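Local coordinates for uncharacterized protein (Bacteroides ovatus, PDB 4E6F), which is of unknown function and belongs to the DUF4468 family, whose domain adopts a TBP-like fold, at residues 25-30 and 113-118; 76-81 and 92-97; 81-86 and 149-154. All coordinates share one frame; numbering follows the deposited sequence. Where two conformers were deposited one is given.

Interaction 1 of 3, residues 25-30 and 113-118; sequences VVFSKE and EKIRFT. With EDO (1,2-ethanediol), chain E.
Val25 and the Lys114-Ile115 backbone are joined through water: the carbonyl oxygen of Val25 accepts a hydrogen from each of two waters, which in turn accept from Lys114 N and from Ile115 N. Val25 O lies 2.8 Å from both waters, so the oxygen is gripped twice although the strands have parted here. The parting coincides with an unusual backbone at Lys114. Its positive phi and psi belong to the left-handed helical region and break the extended run, and the short segments meet at 118° rather than close to antiparallel. In this antiparallel sheet of the TBP-like domain, strand 107-119 changes partner at the kink: residues before it pair with strand 24-32, through Phe27 with Leu112 and Lys29 with Val110, whereas Ile115 bonds instead to Ala127. Val26 and Glu113 come closest at the junction, their CA atoms 4.7 Å apart and their side chains side by side and pointing the same way. Val26 CG2 rests 4.1 Å from Glu113 CB, while the Glu113 carboxylate is carried off on an extended chain to Thr100. Beyond the waters, Ile115 sends its CD1 methyl against the rim of the Phe27 ring, near the ring plane and 3.6 Å from Phe27 CE1. The two side chains cross at about a right angle. With Ile115 CG1 anti to its own carbonyl carbon (chi1 -59°) and the chain extended beyond it, CD1 lies where Val25 CG1 also approaches, at 4.4 Å. Helix 149-169 touches the same Phe27 through Thr155 and Ala159, and a 1,2-ethanediol, probably from the crystallisation liquor, donates to Lys114 O.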
loop_
_atom_site.group_PDB
_atom_site.type_symbol
_atom_site.label_atom_id
_atom_site.label_comp_id
_atom_site.label_asym_id
_atom_site.label_seq_id
_atom_site.Cartn_x
_atom_site.Cartn_y
_atom_site.Cartn_z
ATOM N N VAL A 25 -7.163 -4.237 -7.799
ATOM C CA VAL A 25 -6.138 -4.554 -6.807
ATOM C C VAL A 25 -6.409 -3.756 -5.542
ATOM O O VAL A 25 -6.487 -2.516 -5.580
ATOM C CB VAL A 25 -4.716 -4.299 -7.350
ATOM C CG1 VAL A 25 -3.671 -4.402 -6.228
ATOM C CG2 VAL A 25 -4.402 -5.283 -8.470
ATOM N N VAL A 26 -6.539 -4.464 -4.412
ATOM C CA VAL A 26 -6.739 -3.819 -3.124
ATOM C C VAL A 26 -5.893 -4.550 -2.093
ATOM O O VAL A 26 -6.197 -5.706 -1.787
ATOM C CB VAL A 26 -8.227 -3.817 -2.688
ATOM C CG1 VAL A 26 -8.403 -3.123 -1.329
ATOM C CG2 VAL A 26 -9.125 -3.162 -3.743
ATOM N N PHE A 27 -4.853 -3.912 -1.558
ATOM C CA PHE A 27 -4.117 -4.523 -0.441
ATOM C C PHE A 27 -4.871 -4.168 0.821
ATOM O O PHE A 27 -5.386 -3.057 0.918
ATOM C CB PHE A 27 -2.673 -3.997 -0.372
ATOM C CG PHE A 27 -1.810 -4.368 -1.551
ATOM C CD1 PHE A 27 -1.744 -3.548 -2.671
ATOM C CD2 PHE A 27 -1.062 -5.544 -1.543
ATOM C CE1 PHE A 27 -0.933 -3.886 -3.768
ATOM C CE2 PHE A 27 -0.249 -5.886 -2.645
ATOM C CZ PHE A 27 -0.194 -5.055 -3.747
ATOM N N SER A 28 -4.977 -5.081 1.768
ATOM C CA SER A 28 -5.717 -4.745 2.980
ATOM C C SER A 28 -5.149 -5.433 4.207
ATOM O O SER A 28 -4.514 -6.497 4.121
ATOM C CB SER A 28 -7.191 -5.097 2.838
ATOM O OG SER A 28 -7.365 -6.493 2.689
ATOM N N LYS A 29 -5.403 -4.815 5.355
ATOM C CA LYS A 29 -5.024 -5.388 6.633
ATOM C C LYS A 29 -6.011 -4.947 7.656
ATOM O O LYS A 29 -6.396 -3.761 7.713
ATOM C CB LYS A 29 -3.598 -4.986 7.051
ATOM C CG LYS A 29 -3.048 -5.736 8.297
ATOM C CD LYS A 29 -2.503 -7.096 7.958
ATOM C CE LYS A 29 -1.113 -7.033 7.381
ATOM N NZ LYS A 29 -0.663 -8.357 6.885
ATOM N N GLU A 30 -6.430 -5.908 8.477
ATOM C CA GLU A 30 -7.314 -5.628 9.589
ATOM C C GLU A 30 -6.488 -5.533 10.853
ATOM O O GLU A 30 -5.492 -6.282 11.015
ATOM C CB GLU A 30 -8.386 -6.712 9.775
ATOM C CG GLU A 30 -9.462 -6.744 8.706
ATOM C CD GLU A 30 -10.455 -7.886 8.818
ATOM O OE1 GLU A 30 -10.135 -8.905 9.473
ATOM O OE2 GLU A 30 -11.554 -7.767 8.229
ATOM N N GLU A 113 -5.572 1.095 -2.384
ATOM C CA GLU A 113 -6.239 0.832 -3.655
ATOM C C GLU A 113 -6.013 1.913 -4.695
ATOM O O GLU A 113 -5.294 2.879 -4.442
ATOM C CB GLU A 113 -7.745 0.670 -3.391
ATOM C CG GLU A 113 -8.390 1.864 -2.684
ATOM C CD GLU A 113 -9.885 1.737 -2.469
ATOM O OE1 GLU A 113 -10.533 0.946 -3.189
ATOM O OE2 GLU A 113 -10.409 2.408 -1.554
ATOM N N LYS A 114 -6.611 1.721 -5.896
ATOM C CA LYS A 114 -6.507 2.654 -7.014
ATOM C C LYS A 114 -5.021 2.945 -7.318
ATOM O O LYS A 114 -4.616 4.099 -7.488
ATOM C CB LYS A 114 -7.303 3.946 -6.724
ATOM C CG LYS A 114 -8.782 3.664 -6.509
ATOM C CD LYS A 114 -9.504 4.973 -6.243
ATOM C CE LYS A 114 -10.941 4.752 -5.894
ATOM N NZ LYS A 114 -11.602 6.067 -5.644
ATOM N N ILE A 115 -4.229 1.877 -7.370
ATOM C CA ILE A 115 -2.788 1.980 -7.579
ATOM C C ILE A 115 -2.468 2.084 -9.057
ATOM O O ILE A 115 -2.873 1.219 -9.845
ATOM C CB ILE A 115 -2.084 0.761 -6.959
ATOM C CG1 ILE A 115 -2.391 0.682 -5.437
ATOM C CG2 ILE A 115 -0.544 0.796 -7.257
ATOM C CD1 ILE A 115 -2.038 -0.624 -4.780
ATOM N N ARG A 116 -1.724 3.134 -9.418
ATOM C CA ARG A 116 -1.300 3.326 -10.796
ATOM C C ARG A 116 0.110 3.864 -10.802
ATOM O O ARG A 116 0.503 4.649 -9.932
ATOM C CB ARG A 116 -2.266 4.240 -11.569
ATOM C CG ARG A 116 -2.398 5.623 -10.995
ATOM C CD ARG A 116 -3.413 6.465 -11.767
ATOM N NE ARG A 116 -3.636 7.737 -11.082
ATOM C CZ ARG A 116 -2.870 8.812 -11.229
ATOM N NH1 ARG A 116 -1.841 8.793 -12.070
ATOM N NH2 ARG A 116 -3.123 9.911 -10.535
ATOM N N PHE A 117 0.859 3.448 -11.802
ATOM C CA PHE A 117 2.259 3.801 -11.951
ATOM C C PHE A 117 2.478 4.720 -13.117
ATOM O O PHE A 117 1.799 4.588 -14.147
ATOM C CB PHE A 117 3.083 2.528 -12.184
ATOM C CG PHE A 117 2.894 1.447 -11.144
ATOM C CD1 PHE A 117 3.496 1.549 -9.888
ATOM C CD2 PHE A 117 2.110 0.327 -11.415
ATOM C CE1 PHE A 117 3.303 0.555 -8.912
ATOM C CE2 PHE A 117 1.929 -0.677 -10.448
ATOM C CZ PHE A 117 2.547 -0.567 -9.212
ATOM N N THR A 118 3.421 5.654 -12.951
ATOM C CA THR A 118 3.862 6.562 -14.014
ATOM C C THR A 118 5.364 6.367 -14.088
ATOM O O THR A 118 6.106 6.762 -13.179
ATOM C CB THR A 118 3.427 8.000 -13.768
ATOM O OG1 THR A 118 2.021 8.009 -13.542
ATOM C CG2 THR A 118 3.764 8.908 -14.959
HETATM C C1 EDO E . -4.979 7.723 -7.364
HETATM O O1 EDO E . -5.379 6.867 -6.303
HETATM C C2 EDO E . -4.670 9.141 -6.815
HETATM O O2 EDO E . -3.605 9.105 -5.860
HETATM O O HOH W 1 -5.231 -0.856 -7.511
HETATM O O HOH W 2 -8.262 -0.571 -6.506
#

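Interaction 2 of 3, residues 76-81 and 92-97; sequences VGEEWI and RTLVNY. With EDO (1,2-ethanediol), chain E.
Gly77, Glu79 and Ile81 each exchange two backbone hydrogen bonds with Tyr97, Val95 and Thr93 respectively, giving the regular antiparallel register of the hairpin formed by strands 72-85 and 90-104. The bond from Ile81 N to Thr93 O, 2.8 Å long, is nearly straight at 174°. Between these hydrogen-bonded pairs, Glu78 faces Asn96 and Trp80 faces Leu94 across non-hydrogen-bonded positions.

Stacking dominates the face that carries Trp80. The Arg92 guanidinium lies flat on the indole, planes 2° apart, with Arg92 CZ 3.5 Å from the centroid of the six-membered ring, a cation-pi contact as well as a stack. Over the opposite face of that ring, Leu94 CD1 makes a CH-pi contact, 3.8 Å from the centroid. Arg92 reaches its place with CG between the backbone N and the carbonyl carbon (chi1 67°) and a fully extended chain beyond.

On the other face, the Tyr97 ring covers Gly77, whose CA sits 3.9 Å from the ring centroid; a side chain at this position would run into the ring. Tyr97 OH donates to the anti lone pair of Glu79 OE2 at 2.6 Å. Asn56 also bonds the hydroxyl, and Arg52 forms a salt bridge with the same carboxylate oxygen. Apolar contact continues along this face, where Ile81 CD1 meets Val95 CG1 at 3.7 Å.

The chemistry thus differs across the sheet. A delocalised cation and a leucine methyl sandwich the indole on one side, whereas on the other the short phenol-carboxylate bond, reinforced by Arg52, would be expected to favour an ionised Glu79 and to hold the hydroxyl end of Tyr97 in place, with the ring over the glycine.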
loop_
_atom_site.group_PDB
_atom_site.type_symbol
_atom_site.label_atom_id
_atom_site.label_comp_id
_atom_site.label_asym_id
_atom_site.label_seq_id
_atom_site.Cartn_x
_atom_site.Cartn_y
_atom_site.Cartn_z
ATOM N N VAL A 76 -5.215 10.474 -0.569
ATOM C CA VAL A 76 -4.515 10.132 -1.799
ATOM C C VAL A 76 -3.037 10.399 -1.589
ATOM O O VAL A 76 -2.671 11.283 -0.822
ATOM C CB VAL A 76 -5.065 10.841 -3.051
ATOM C CG1 VAL A 76 -6.532 10.421 -3.271
ATOM C CG2 VAL A 76 -4.926 12.373 -2.950
ATOM N N GLY A 77 -2.210 9.612 -2.248
ATOM C CA GLY A 77 -0.773 9.764 -2.115
ATOM C C GLY A 77 -0.048 9.593 -3.427
ATOM O O GLY A 77 -0.538 8.940 -4.362
ATOM N N GLU A 78 1.155 10.154 -3.462
ATOM C CA GLU A 78 2.026 10.062 -4.624
ATOM C C GLU A 78 3.445 9.948 -4.109
ATOM O O GLU A 78 3.876 10.758 -3.279
ATOM C CB GLU A 78 1.854 11.287 -5.523
ATOM C CG GLU A 78 2.742 11.225 -6.759
ATOM C CD GLU A 78 2.574 12.458 -7.620
ATOM O OE1 GLU A 78 1.516 12.588 -8.274
ATOM O OE2 GLU A 78 3.503 13.297 -7.635
ATOM N N GLU A 79 4.159 8.920 -4.563
ATOM C CA GLU A 79 5.542 8.695 -4.118
ATOM C C GLU A 79 6.377 8.101 -5.207
ATOM O O GLU A 79 5.835 7.562 -6.176
ATOM C CB GLU A 79 5.573 7.676 -2.959
ATOM C CG GLU A 79 4.979 8.121 -1.642
ATOM C CD GLU A 79 5.054 7.033 -0.591
ATOM O OE1 GLU A 79 6.168 6.527 -0.320
ATOM O OE2 GLU A 79 3.994 6.698 -0.022
ATOM N N TRP A 80 7.703 8.099 -4.990
ATOM C CA TRP A 80 8.604 7.325 -5.825
ATOM C C TRP A 80 8.799 5.967 -5.187
ATOM O O TRP A 80 8.993 5.882 -3.959
ATOM C CB TRP A 80 9.988 8.001 -5.949
ATOM C CG TRP A 80 9.960 9.290 -6.704
ATOM C CD1 TRP A 80 10.165 10.541 -6.196
ATOM C CD2 TRP A 80 9.749 9.457 -8.115
ATOM N NE1 TRP A 80 10.098 11.479 -7.205
ATOM C CE2 TRP A 80 9.809 10.845 -8.386
ATOM C CE3 TRP A 80 9.495 8.569 -9.179
ATOM C CZ2 TRP A 80 9.646 11.367 -9.678
ATOM C CZ3 TRP A 80 9.304 9.091 -10.452
ATOM C CH2 TRP A 80 9.388 10.474 -10.694
ATOM N N ILE A 81 8.797 4.911 -6.018
ATOM C CA ILE A 81 9.171 3.556 -5.616
ATOM C C ILE A 81 10.483 3.261 -6.345
ATOM O O ILE A 81 10.496 3.283 -7.575
ATOM C CB ILE A 81 8.085 2.495 -5.896
ATOM C CG1 ILE A 81 6.886 2.660 -4.919
ATOM C CG2 ILE A 81 8.686 1.079 -5.764
ATOM C CD1 ILE A 81 5.733 1.737 -5.274
ATOM N N ARG A 92 13.326 3.864 -11.103
ATOM C CA ARG A 92 12.227 4.091 -10.173
ATOM C C ARG A 92 10.934 4.354 -10.916
ATOM O O ARG A 92 10.963 4.714 -12.098
ATOM C CB ARG A 92 12.553 5.295 -9.263
ATOM C CG ARG A 92 12.620 6.640 -10.002
ATOM C CD ARG A 92 12.974 7.779 -9.071
ATOM N NE ARG A 92 12.910 9.070 -9.759
ATOM C CZ ARG A 92 13.079 10.247 -9.162
ATOM N NH1 ARG A 92 13.307 10.311 -7.856
ATOM N NH2 ARG A 92 13.002 11.371 -9.863
ATOM N N THR A 93 9.802 4.230 -10.212
ATOM C CA THR A 93 8.520 4.572 -10.784
ATOM C C THR A 93 7.794 5.536 -9.867
ATOM O O THR A 93 8.001 5.506 -8.647
ATOM C CB THR A 93 7.634 3.323 -11.038
ATOM O OG1 THR A 93 6.457 3.735 -11.747
ATOM C CG2 THR A 93 7.215 2.598 -9.747
ATOM N N LEU A 94 6.934 6.369 -10.447
ATOM C CA LEU A 94 6.023 7.137 -9.607
ATOM C C LEU A 94 4.867 6.201 -9.315
ATOM O O LEU A 94 4.541 5.344 -10.146
ATOM C CB LEU A 94 5.530 8.399 -10.347
ATOM C CG LEU A 94 4.855 9.471 -9.503
ATOM C CD1 LEU A 94 5.887 10.201 -8.612
ATOM C CD2 LEU A 94 4.088 10.466 -10.405
ATOM N N VAL A 95 4.247 6.341 -8.150
ATOM C CA VAL A 95 3.054 5.579 -7.829
ATOM C C VAL A 95 2.037 6.557 -7.277
ATOM O O VAL A 95 2.411 7.455 -6.530
ATOM C CB VAL A 95 3.298 4.378 -6.862
ATOM C CG1 VAL A 95 3.774 4.839 -5.480
ATOM C CG2 VAL A 95 2.047 3.499 -6.728
ATOM N N ASN A 96 0.771 6.406 -7.674
ATOM C CA ASN A 96 -0.355 7.158 -7.118
ATOM C C ASN A 96 -1.285 6.146 -6.537
ATOM O O ASN A 96 -1.459 5.062 -7.108
ATOM C CB ASN A 96 -1.057 8.026 -8.144
ATOM C CG ASN A 96 -0.271 9.264 -8.491
ATOM O OD1 ASN A 96 -0.414 10.350 -7.872
ATOM N ND2 ASN A 96 0.603 9.117 -9.468
ATOM N N TYR A 97 -1.881 6.470 -5.386
ATOM C CA TYR A 97 -2.734 5.482 -4.728
ATOM C C TYR A 97 -3.765 6.166 -3.837
ATOM O O TYR A 97 -3.641 7.360 -3.568
ATOM C CB TYR A 97 -1.858 4.524 -3.860
ATOM C CG TYR A 97 -0.943 5.244 -2.883
ATOM C CD1 TYR A 97 -1.417 5.682 -1.642
ATOM C CD2 TYR A 97 0.366 5.576 -3.236
ATOM C CE1 TYR A 97 -0.595 6.385 -0.760
ATOM C CE2 TYR A 97 1.209 6.258 -2.347
ATOM C CZ TYR A 97 0.719 6.659 -1.112
ATOM O OH TYR A 97 1.524 7.351 -0.235
HETATM C C1 EDO E . -4.979 7.723 -7.364
HETATM O O1 EDO E . -5.379 6.867 -6.303
HETATM C C2 EDO E . -4.670 9.141 -6.815
HETATM O O2 EDO E . -3.605 9.105 -5.860
#

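Interaction 3 of 3, residues 81-86 and 149-154. With NO3 (nitrate ion), chain C.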
loop_
_atom_site.group_PDB
_atom_site.type_symbol
_atom_site.label_atom_id
_atom_site.label_comp_id
_atom_site.label_asym_id
_atom_site.label_seq_id
_atom_site.Cartn_x
_atom_site.Cartn_y
_atom_site.Cartn_z
ATOM N N ILE A 81 8.797 4.911 -6.018
ATOM C CA ILE A 81 9.171 3.556 -5.616
ATOM C C ILE A 81 10.483 3.261 -6.345
ATOM O O ILE A 81 10.496 3.283 -7.575
ATOM C CB ILE A 81 8.085 2.495 -5.896
ATOM C CG1 ILE A 81 6.886 2.660 -4.919
ATOM C CG2 ILE A 81 8.686 1.079 -5.764
ATOM C CD1 ILE A 81 5.733 1.737 -5.274
ATOM N N VAL A 82 11.568 3.030 -5.609
ATOM C CA VAL A 82 12.858 2.764 -6.254
ATOM C C VAL A 82 13.024 1.262 -6.465
ATOM O O VAL A 82 12.911 0.490 -5.513
ATOM C CB VAL A 82 14.024 3.372 -5.423
ATOM C CG1 VAL A 82 15.411 2.981 -5.991
ATOM C CG2 VAL A 82 13.868 4.890 -5.351
ATOM N N PHE A 83 13.388 0.851 -7.696
ATOM C CA PHE A 83 13.644 -0.564 -7.992
ATOM C C PHE A 83 15.106 -0.913 -7.724
ATOM O O PHE A 83 15.419 -1.941 -7.129
ATOM C CB PHE A 83 13.307 -0.872 -9.463
ATOM C CG PHE A 83 11.858 -0.637 -9.802
ATOM C CD1 PHE A 83 10.846 -1.271 -9.086
ATOM C CD2 PHE A 83 11.501 0.221 -10.832
ATOM C CE1 PHE A 83 9.501 -1.067 -9.421
ATOM C CE2 PHE A 83 10.158 0.425 -11.167
ATOM C CZ PHE A 83 9.168 -0.238 -10.468
ATOM N N SER A 84 16.012 -0.065 -8.225
ATOM C CA SER A 84 17.443 -0.275 -8.097
ATOM C C SER A 84 18.189 0.985 -8.446
ATOM O O SER A 84 17.646 1.908 -9.069
ATOM C CB SER A 84 17.909 -1.425 -8.990
ATOM O OG SER A 84 17.662 -1.113 -10.348
ATOM N N SER A 85 19.430 1.015 -8.013
ATOM C CA SER A 85 20.295 2.130 -8.327
ATOM C C SER A 85 21.718 1.622 -8.477
ATOM O O SER A 85 22.144 0.641 -7.839
ATOM C CB SER A 85 20.189 3.232 -7.269
ATOM O OG SER A 85 21.134 3.054 -6.226
ATOM N N SER A 86 22.462 2.225 -9.418
ATOM C CA SER A 86 23.865 1.944 -9.699
ATOM C C SER A 86 24.567 3.292 -9.827
ATOM O O SER A 86 23.855 4.306 -9.816
ATOM C CB SER A 86 24.007 1.107 -10.972
ATOM O OG SER A 86 23.546 1.827 -12.104
ATOM N N ALA A 149 8.704 -8.739 -12.035
ATOM C CA ALA A 149 9.073 -9.000 -10.650
ATOM C C ALA A 149 9.348 -7.738 -9.847
ATOM O O ALA A 149 8.879 -7.653 -8.716
ATOM C CB ALA A 149 10.269 -9.934 -10.589
ATOM N N LYS A 150 10.077 -6.766 -10.400
ATOM C CA LYS A 150 10.394 -5.550 -9.642
ATOM C C LYS A 150 9.122 -4.806 -9.260
ATOM O O LYS A 150 9.035 -4.275 -8.159
ATOM C CB LYS A 150 11.370 -4.634 -10.402
ATOM C CG LYS A 150 10.815 -3.972 -11.671
ATOM C CD LYS A 150 11.956 -3.260 -12.403
ATOM C CE LYS A 150 11.384 -2.430 -13.535
ATOM N NZ LYS A 150 12.468 -1.824 -14.384
ATOM N N TRP A 151 8.129 -4.787 -10.159
ATOM C CA TRP A 151 6.851 -4.132 -9.911
ATOM C C TRP A 151 6.084 -4.816 -8.786
ATOM O O TRP A 151 5.603 -4.147 -7.870
ATOM C CB TRP A 151 6.004 -4.155 -11.192
ATOM C CG TRP A 151 6.666 -3.426 -12.320
ATOM C CD1 TRP A 151 7.497 -3.951 -13.266
ATOM C CD2 TRP A 151 6.619 -2.020 -12.560
ATOM N NE1 TRP A 151 7.948 -2.958 -14.104
ATOM C CE2 TRP A 151 7.425 -1.758 -13.690
ATOM C CE3 TRP A 151 5.925 -0.955 -11.966
ATOM C CZ2 TRP A 151 7.577 -0.464 -14.218
ATOM C CZ3 TRP A 151 6.080 0.323 -12.474
ATOM C CH2 TRP A 151 6.909 0.563 -13.584
ATOM N N ARG A 152 5.969 -6.141 -8.857
ATOM C CA ARG A 152 5.202 -6.882 -7.864
ATOM C C ARG A 152 5.920 -6.888 -6.497
ATOM O O ARG A 152 5.280 -6.621 -5.468
ATOM C CB ARG A 152 4.933 -8.296 -8.364
ATOM C CG ARG A 152 4.136 -9.132 -7.349
ATOM C CD ARG A 152 3.301 -10.179 -8.062
ATOM N NE ARG A 152 2.741 -11.181 -7.137
ATOM C CZ ARG A 152 1.541 -11.737 -7.274
ATOM N NH1 ARG A 152 0.702 -11.302 -8.203
ATOM N NH2 ARG A 152 1.148 -12.690 -6.440
ATOM N N ARG A 153 7.241 -7.173 -6.469
ATOM C CA ARG A 153 7.948 -7.143 -5.188
ATOM C C ARG A 153 7.850 -5.784 -4.502
ATOM O O ARG A 153 7.571 -5.720 -3.298
ATOM C CB ARG A 153 9.446 -7.436 -5.378
ATOM C CG ARG A 153 9.781 -8.869 -5.674
ATOM C CD ARG A 153 11.271 -9.112 -5.438
ATOM N NE ARG A 153 11.710 -10.341 -6.097
ATOM C CZ ARG A 153 12.283 -10.406 -7.300
ATOM N NH1 ARG A 153 12.557 -9.296 -7.980
ATOM N NH2 ARG A 153 12.620 -11.581 -7.814
ATOM N N LYS A 154 8.197 -4.711 -5.229
ATOM C CA LYS A 154 8.274 -3.399 -4.589
ATOM C C LYS A 154 6.893 -2.886 -4.190
ATOM O O LYS A 154 6.802 -2.180 -3.177
ATOM C CB LYS A 154 9.058 -2.396 -5.451
ATOM C CG LYS A 154 10.537 -2.799 -5.631
ATOM C CD LYS A 154 11.301 -2.910 -4.327
ATOM C CE LYS A 154 12.793 -3.061 -4.526
ATOM N NZ LYS A 154 13.219 -4.487 -4.606
HETATM N N NO3 C . 13.400 -5.741 -7.766
HETATM O O1 NO3 C . 13.784 -6.407 -8.716
HETATM O O2 NO3 C . 12.828 -6.216 -6.811
HETATM O O3 NO3 C . 13.608 -4.426 -7.800
#
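Phe83 presents one ring face to the aliphatic part of Lys150, while its edge is met by Lys154 CG and by the Trp151 indole. Lys150 CG stands 3.9 Å from the centroid of the Phe83 ring in a CH-pi contact, and the chain crosses the ring at about a right angle, CD and CE continuing over the CG and CD2 side. The rim atom CZ of Phe83 points into the face of Trp151, 3.6 Å from Trp151 CE3; the ring planes are 62° apart, an edge-to-face pair. Lys150 can lie over the phenyl because its CG takes the position between the backbone N and carbonyl carbon (chi1 68°) and the rest of the chain is extended, ending in a salt bridge to Asp91.

Lys154 works differently. Its CB packs 3.5 Å from Ile81 CG2 and its CG reaches the Phe83 rim, 3.8 Å from CD1; bends at chi2 and chi4 then carry the amine to a nitrate, probably from the crystallisation liquor. Lys154 NZ donates to nitrate O2 at 2.8 Å, and Arg153 NH1 adds a weak bond to the same oxygen, so two cationic side chains share one anion. Replacing Phe83 with an alanine would probably open a gap beneath the Lys150 chain and deprive the Trp151 face of the Phe83 edge.

Phe83 and Ser84 both face Asp91, forming a classic beta bulge where strand 72-85 nears its end. Against this strand lies the first part of helix 149-169; the N-to-C directions of segments 81-85 and 149-154 make an angle of 129°. Trp151, buried, carries the packing on to Phe117 and Tyr119 of strand 107-119 and to Trp130, each an edge-to-face pair.

How the interactions relate
The three contacts belong to one antiparallel sheet and the helix lying against it. Interactions 1 and 2, with centres 11 Å apart, are joined because strands 90-104 and 107-119 are neighbours: Arg116 O and Asn96 N, 2.9 Å apart, probably form a hydrogen bond, and both contacts touch the same ethanediol. Interaction 2 shares Ile81 with interaction 3, 12 Å away between centres, and Thr93 CG2 packs 3.5 Å from Phe83 CZ. Interaction 3 returns to interaction 1, about 16 Å between centres, where Phe117 CG lies 3.6 Å from Trp151 CZ3. The protein's function is unknown, so none of the contacts can be tied to an active site; the nitrate and ethanediol probably come from the crystallisation liquor.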